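Local atomic coordinates of predicted metal-dependent hydrolase of the TIM-barrel fold (Lactobacillus casei, PDB entry 2QPX), a protein that is a putative zinc-dependent hydrolase of the amidohydrolase family, with two zinc ions bound in a TIM-barrel fold, whose substrate is not established. Residues N29-A41 and L47-L60. Numbering follows the deposited sequence. Where two conformers were deposited one is given.
Sequences NRDDRLAQVSTEA and LADTKNRLAYHGFL. With EDO (1,2-ethanediol), chain E.
Y56 and D31 help pack helix 30-37 against helix 54-60, near the zinc site of this TIM-barrel protein: the segment axes run 136° apart and approach to 9.2 Å. Among the polar contacts, Y56 OH donates to the syn lone pair of D31 OD1 at 2.6 Å, with ring and carboxylate only 7° from coplanar. K51 CG and L60 CG, of the ring's own segment, lie over opposite faces, both offset toward the rim. In the conformer given, K51 runs extended past A35 CB to a salt bridge, NZ to D32 OD1 at 3.2 Å, and water 1 links its NZ to D31 OD2. Apolar packing centres on F59, whose CE2 lies 3.5 Å from S38 CB and 3.7 Å from V37 CG1; M325 of helix 323-342 touches both V37 and F59. V37 itself lies about 8 Å from zinc ligand H20, side chain to side chain. At the helix end, S38 OG, turned back between its backbone N and carbonyl carbon, donates to A35 O, which S38 N also reaches. R53, its NE bonded to L307 O of the second subunit, sends NH1 to S38 O at 2.8 Å, a bent bond (131°) arriving from above the carbonyl plane.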
loop_
_atom_site.group_PDB
_atom_site.type_symbol
_atom_site.label_atom_id
_atom_site.label_comp_id
_atom_site.label_asym_id
_atom_site.label_seq_id
_atom_site.Cartn_x
_atom_site.Cartn_y
_atom_site.Cartn_z
ATOM N N ASN A 29 8.652 32.027 20.427
ATOM C CA ASN A 29 9.478 31.211 19.496
ATOM C C ASN A 29 8.592 30.647 18.375
ATOM O O ASN A 29 8.502 29.442 18.171
ATOM C CB ASN A 29 10.200 30.088 20.266
ATOM C CG ASN A 29 9.254 29.218 21.114
ATOM O OD1 ASN A 29 8.127 29.631 21.463
ATOM N ND2 ASN A 29 9.714 28.000 21.458
ATOM N N ARG A 30 7.952 31.538 17.635
ATOM C CA ARG A 30 6.949 31.171 16.642
ATOM C C ARG A 30 7.514 30.245 15.532
ATOM O O ARG A 30 6.889 29.242 15.163
ATOM C CB ARG A 30 6.327 32.429 16.054
ATOM C CG ARG A 30 5.387 32.194 14.939
ATOM C CD ARG A 30 4.467 33.441 14.727
ATOM N NE ARG A 30 3.747 33.278 13.483
ATOM C CZ ARG A 30 3.809 34.065 12.438
ATOM N NH1 ARG A 30 4.382 35.245 12.520
ATOM N NH2 ARG A 30 3.194 33.708 11.343
ATOM N N ASP A 31 8.686 30.564 14.985
ATOM C CA ASP A 31 9.316 29.706 13.951
ATOM C C ASP A 31 9.492 28.268 14.476
ATOM O O ASP A 31 9.087 27.298 13.831
ATOM C CB ASP A 31 10.668 30.296 13.558
ATOM C CG ASP A 31 11.297 29.664 12.343
ATOM O OD1 ASP A 31 10.765 28.754 11.743
ATOM O OD2 ASP A 31 12.342 30.177 11.888
ATOM N N ASP A 32 10.060 28.123 15.659
ATOM C CA ASP A 32 10.271 26.793 16.226
ATOM C C ASP A 32 8.939 26.088 16.523
ATOM O O ASP A 32 8.820 24.869 16.316
ATOM C CB ASP A 32 11.139 26.856 17.477
ATOM C CG ASP A 32 12.610 27.124 17.180
ATOM O OD1 ASP A 32 13.054 27.153 16.005
ATOM O OD2 ASP A 32 13.322 27.292 18.183
ATOM N N ARG A 33 7.945 26.824 16.997
ATOM C CA ARG A 33 6.625 26.227 17.249
ATOM C C ARG A 33 5.956 25.762 15.961
ATOM O O ARG A 33 5.265 24.735 15.940
ATOM C CB ARG A 33 5.688 27.156 18.056
ATOM C CG ARG A 33 6.136 27.396 19.509
ATOM C CD ARG A 33 6.053 26.154 20.415
ATOM N NE ARG A 33 4.696 25.599 20.603
ATOM C CZ ARG A 33 3.851 25.921 21.577
ATOM N NH1 ARG A 33 4.165 26.812 22.501
ATOM N NH2 ARG A 33 2.693 25.310 21.655
ATOM N N LEU A 34 6.109 26.510 14.889
ATOM C CA LEU A 34 5.631 26.104 13.580
ATOM C C LEU A 34 6.333 24.805 13.139
ATOM O O LEU A 34 5.698 23.862 12.653
ATOM C CB LEU A 34 5.867 27.209 12.522
ATOM C CG LEU A 34 4.817 28.295 12.444
ATOM C CD1 LEU A 34 5.342 29.560 11.671
ATOM C CD2 LEU A 34 3.474 27.744 11.842
ATOM N N ALA A 35 7.647 24.760 13.293
ATOM C CA ALA A 35 8.392 23.537 12.977
ATOM C C ALA A 35 7.916 22.362 13.823
ATOM O O ALA A 35 7.654 21.279 13.306
ATOM C CB ALA A 35 9.906 23.774 13.125
ATOM N N GLN A 36 7.748 22.579 15.116
ATOM C CA GLN A 36 7.403 21.494 16.022
ATOM C C GLN A 36 6.006 20.936 15.683
ATOM O O GLN A 36 5.825 19.710 15.718
ATOM C CB GLN A 36 7.517 21.948 17.481
ATOM C CG GLN A 36 8.971 22.186 17.892
ATOM C CD GLN A 36 9.151 23.036 19.168
ATOM O OE1 GLN A 36 8.207 23.611 19.661
ATOM N NE2 GLN A 36 10.388 23.108 19.683
ATOM N N VAL A 37 5.045 21.790 15.281
ATOM C CA VAL A 37 3.716 21.311 14.991
ATOM C C VAL A 37 3.586 20.712 13.579
ATOM O O VAL A 37 2.611 20.010 13.288
ATOM C CB VAL A 37 2.648 22.410 15.262
ATOM C CG1 VAL A 37 2.546 23.401 14.100
ATOM C CG2 VAL A 37 1.277 21.741 15.561
ATOM N N SER A 38 4.599 20.924 12.734
ATOM C CA SER A 38 4.585 20.452 11.358
ATOM C C SER A 38 4.845 18.961 11.213
ATOM O O SER A 38 4.842 18.444 10.088
ATOM C CB SER A 38 5.608 21.219 10.514
ATOM O OG SER A 38 6.934 20.822 10.809
ATOM N N THR A 39 5.040 18.270 12.340
ATOM C CA THR A 39 5.376 16.852 12.354
ATOM C C THR A 39 4.790 16.209 13.591
ATOM O O THR A 39 4.488 16.898 14.557
ATOM C CB THR A 39 6.927 16.647 12.392
ATOM O OG1 THR A 39 7.250 15.252 12.349
ATOM C CG2 THR A 39 7.564 17.285 13.643
ATOM N N GLU A 40 4.637 14.893 13.563
ATOM C CA GLU A 40 4.271 14.128 14.746
ATOM C C GLU A 40 5.453 13.641 15.575
ATOM O O GLU A 40 5.261 12.986 16.601
ATOM C CB GLU A 40 3.359 12.958 14.341
ATOM C CG GLU A 40 2.052 13.477 13.740
ATOM C CD GLU A 40 1.330 14.459 14.688
ATOM O OE1 GLU A 40 1.064 14.058 15.829
ATOM O OE2 GLU A 40 1.038 15.619 14.312
ATOM N N ALA A 41 6.673 13.983 15.168
ATOM C CA ALA A 41 7.856 13.669 15.948
ATOM C C ALA A 41 7.775 14.376 17.306
ATOM O O ALA A 41 7.133 15.433 17.430
ATOM C CB ALA A 41 9.145 14.098 15.196
ATOM N N LEU A 47 15.257 19.004 15.535
ATOM C CA LEU A 47 14.436 19.997 14.858
ATOM C C LEU A 47 14.940 20.280 13.453
ATOM O O LEU A 47 14.152 20.539 12.534
ATOM C CB LEU A 47 14.335 21.272 15.692
ATOM C CG LEU A 47 13.159 22.193 15.310
ATOM C CD1 LEU A 47 11.824 21.496 15.566
ATOM C CD2 LEU A 47 13.302 23.478 16.126
ATOM N N ALA A 48 16.252 20.205 13.263
ATOM C CA ALA A 48 16.854 20.413 11.951
ATOM C C ALA A 48 16.324 19.396 10.937
ATOM O O ALA A 48 16.089 19.730 9.779
ATOM C CB ALA A 48 18.405 20.354 12.024
ATOM N N ASP A 49 16.100 18.157 11.378
ATOM C CA ASP A 49 15.523 17.138 10.488
ATOM C C ASP A 49 14.060 17.453 10.145
ATOM O O ASP A 49 13.637 17.335 9.008
ATOM C CB ASP A 49 15.638 15.754 11.129
ATOM C CG ASP A 49 17.085 15.290 11.353
ATOM O OD1 ASP A 49 18.047 15.908 10.895
ATOM O OD2 ASP A 49 17.257 14.261 12.025
ATOM N N THR A 50 13.268 17.857 11.152
ATOM C CA THR A 50 11.912 18.282 10.909
ATOM C C THR A 50 11.867 19.411 9.880
ATOM O O THR A 50 10.990 19.443 9.025
ATOM C CB THR A 50 11.249 18.696 12.232
ATOM O OG1 THR A 50 11.134 17.519 13.049
ATOM C CG2 THR A 50 9.857 19.377 12.001
ATOM N N LYS A 51 12.811 20.339 9.972
ATOM C CA LYS A 51 12.857 21.501 9.064
ATOM C C LYS A 51 13.299 21.135 7.645
ATOM O O LYS A 51 13.223 21.955 6.738
ATOM C CB LYS A 51 13.733 22.614 9.653
ATOM C CG LYS A 51 13.101 23.300 10.840
ATOM C CD LYS A 51 13.984 24.417 11.404
ATOM C CE LYS A 51 13.300 25.150 12.532
ATOM N NZ LYS A 51 14.233 26.076 13.237
ATOM N N ASN A 52 13.734 19.884 7.458
ATOM C CA ASN A 52 14.065 19.366 6.158
ATOM C C ASN A 52 12.976 18.487 5.546
ATOM O O ASN A 52 13.209 17.756 4.570
ATOM C CB ASN A 52 15.449 18.661 6.193
ATOM C CG ASN A 52 16.599 19.645 6.118
ATOM O OD1 ASN A 52 17.417 19.730 7.031
ATOM N ND2 ASN A 52 16.655 20.392 5.047
ATOM N N ARG A 53 11.773 18.581 6.079
ATOM C CA ARG A 53 10.556 18.044 5.486
ATOM C C ARG A 53 9.836 19.146 4.773
ATOM O O ARG A 53 9.957 20.321 5.158
ATOM C CB ARG A 53 9.638 17.480 6.570
ATOM C CG ARG A 53 10.300 16.393 7.417
ATOM C CD ARG A 53 9.434 15.942 8.569
ATOM N NE ARG A 53 8.209 15.292 8.146
ATOM C CZ ARG A 53 6.978 15.787 8.230
ATOM N NH1 ARG A 53 6.727 17.011 8.655
ATOM N NH2 ARG A 53 5.970 15.029 7.896
ATOM N N LEU A 54 9.004 18.778 3.808
ATOM C CA LEU A 54 8.284 19.760 3.029
ATOM C C LEU A 54 7.226 20.531 3.834
ATOM O O LEU A 54 7.015 21.737 3.571
ATOM C CB LEU A 54 7.642 19.108 1.803
ATOM C CG LEU A 54 7.182 20.067 0.701
ATOM C CD1 LEU A 54 8.377 20.927 0.180
ATOM C CD2 LEU A 54 6.555 19.316 -0.485
ATOM N N ALA A 55 6.592 19.909 4.823
ATOM C CA ALA A 55 5.502 20.560 5.556
ATOM C C ALA A 55 5.939 21.898 6.163
ATOM O O ALA A 55 5.229 22.884 6.096
ATOM C CB ALA A 55 4.937 19.628 6.664
ATOM N N TYR A 56 7.102 21.893 6.806
ATOM C CA TYR A 56 7.610 23.118 7.425
ATOM C C TYR A 56 7.740 24.218 6.385
ATOM O O TYR A 56 7.367 25.390 6.645
ATOM C CB TYR A 56 8.930 22.856 8.130
ATOM C CG TYR A 56 9.674 24.097 8.591
ATOM C CD1 TYR A 56 9.194 24.890 9.612
ATOM C CD2 TYR A 56 10.856 24.457 7.984
ATOM C CE1 TYR A 56 9.911 26.024 10.022
ATOM C CE2 TYR A 56 11.558 25.553 8.370
ATOM C CZ TYR A 56 11.107 26.329 9.406
ATOM O OH TYR A 56 11.844 27.462 9.788
ATOM N N HIS A 57 8.294 23.868 5.237
ATOM C CA HIS A 57 8.413 24.866 4.164
ATOM C C HIS A 57 7.092 25.375 3.647
ATOM O O HIS A 57 6.974 26.576 3.319
ATOM C CB HIS A 57 9.313 24.341 3.066
ATOM C CG HIS A 57 10.717 24.177 3.529
ATOM N ND1 HIS A 57 11.670 25.165 3.405
ATOM C CD2 HIS A 57 11.321 23.162 4.214
ATOM C CE1 HIS A 57 12.799 24.755 3.961
ATOM N NE2 HIS A 57 12.614 23.539 4.460
ATOM N N GLY A 58 6.077 24.522 3.598
ATOM C CA GLY A 58 4.720 24.967 3.296
ATOM C C GLY A 58 4.203 25.940 4.318
ATOM O O GLY A 58 3.585 26.933 3.969
ATOM N N PHE A 59 4.444 25.650 5.586
ATOM C CA PHE A 59 4.011 26.574 6.642
ATOM C C PHE A 59 4.693 27.911 6.494
ATOM O O PHE A 59 4.059 28.963 6.625
ATOM C CB PHE A 59 4.379 26.061 8.044
ATOM C CG PHE A 59 3.511 24.939 8.577
ATOM C CD1 PHE A 59 2.526 24.328 7.834
ATOM C CD2 PHE A 59 3.717 24.510 9.861
ATOM C CE1 PHE A 59 1.778 23.285 8.371
ATOM C CE2 PHE A 59 2.972 23.477 10.400
ATOM C CZ PHE A 59 2.011 22.870 9.648
ATOM N N LEU A 60 5.992 27.902 6.226
ATOM C CA LEU A 60 6.730 29.174 6.033
ATOM C C LEU A 60 6.212 29.955 4.863
ATOM O O LEU A 60 6.146 31.194 4.910
ATOM C CB LEU A 60 8.211 28.907 5.787
ATOM C CG LEU A 60 9.058 28.475 6.945
ATOM C CD1 LEU A 60 10.549 28.436 6.489
ATOM C CD2 LEU A 60 8.900 29.367 8.198
HETATM C C1 EDO E . 15.611 24.272 6.800
HETATM O O1 EDO E . 16.330 24.105 8.005
HETATM C C2 EDO E . 16.439 23.525 5.749
HETATM O O2 EDO E . 15.567 22.954 4.785
HETATM O O HOH W 1 14.498 28.402 11.356
HETATM O O HOH W 2 8.224 19.494 8.747
HETATM O O HOH W 3 9.825 15.226 11.798
#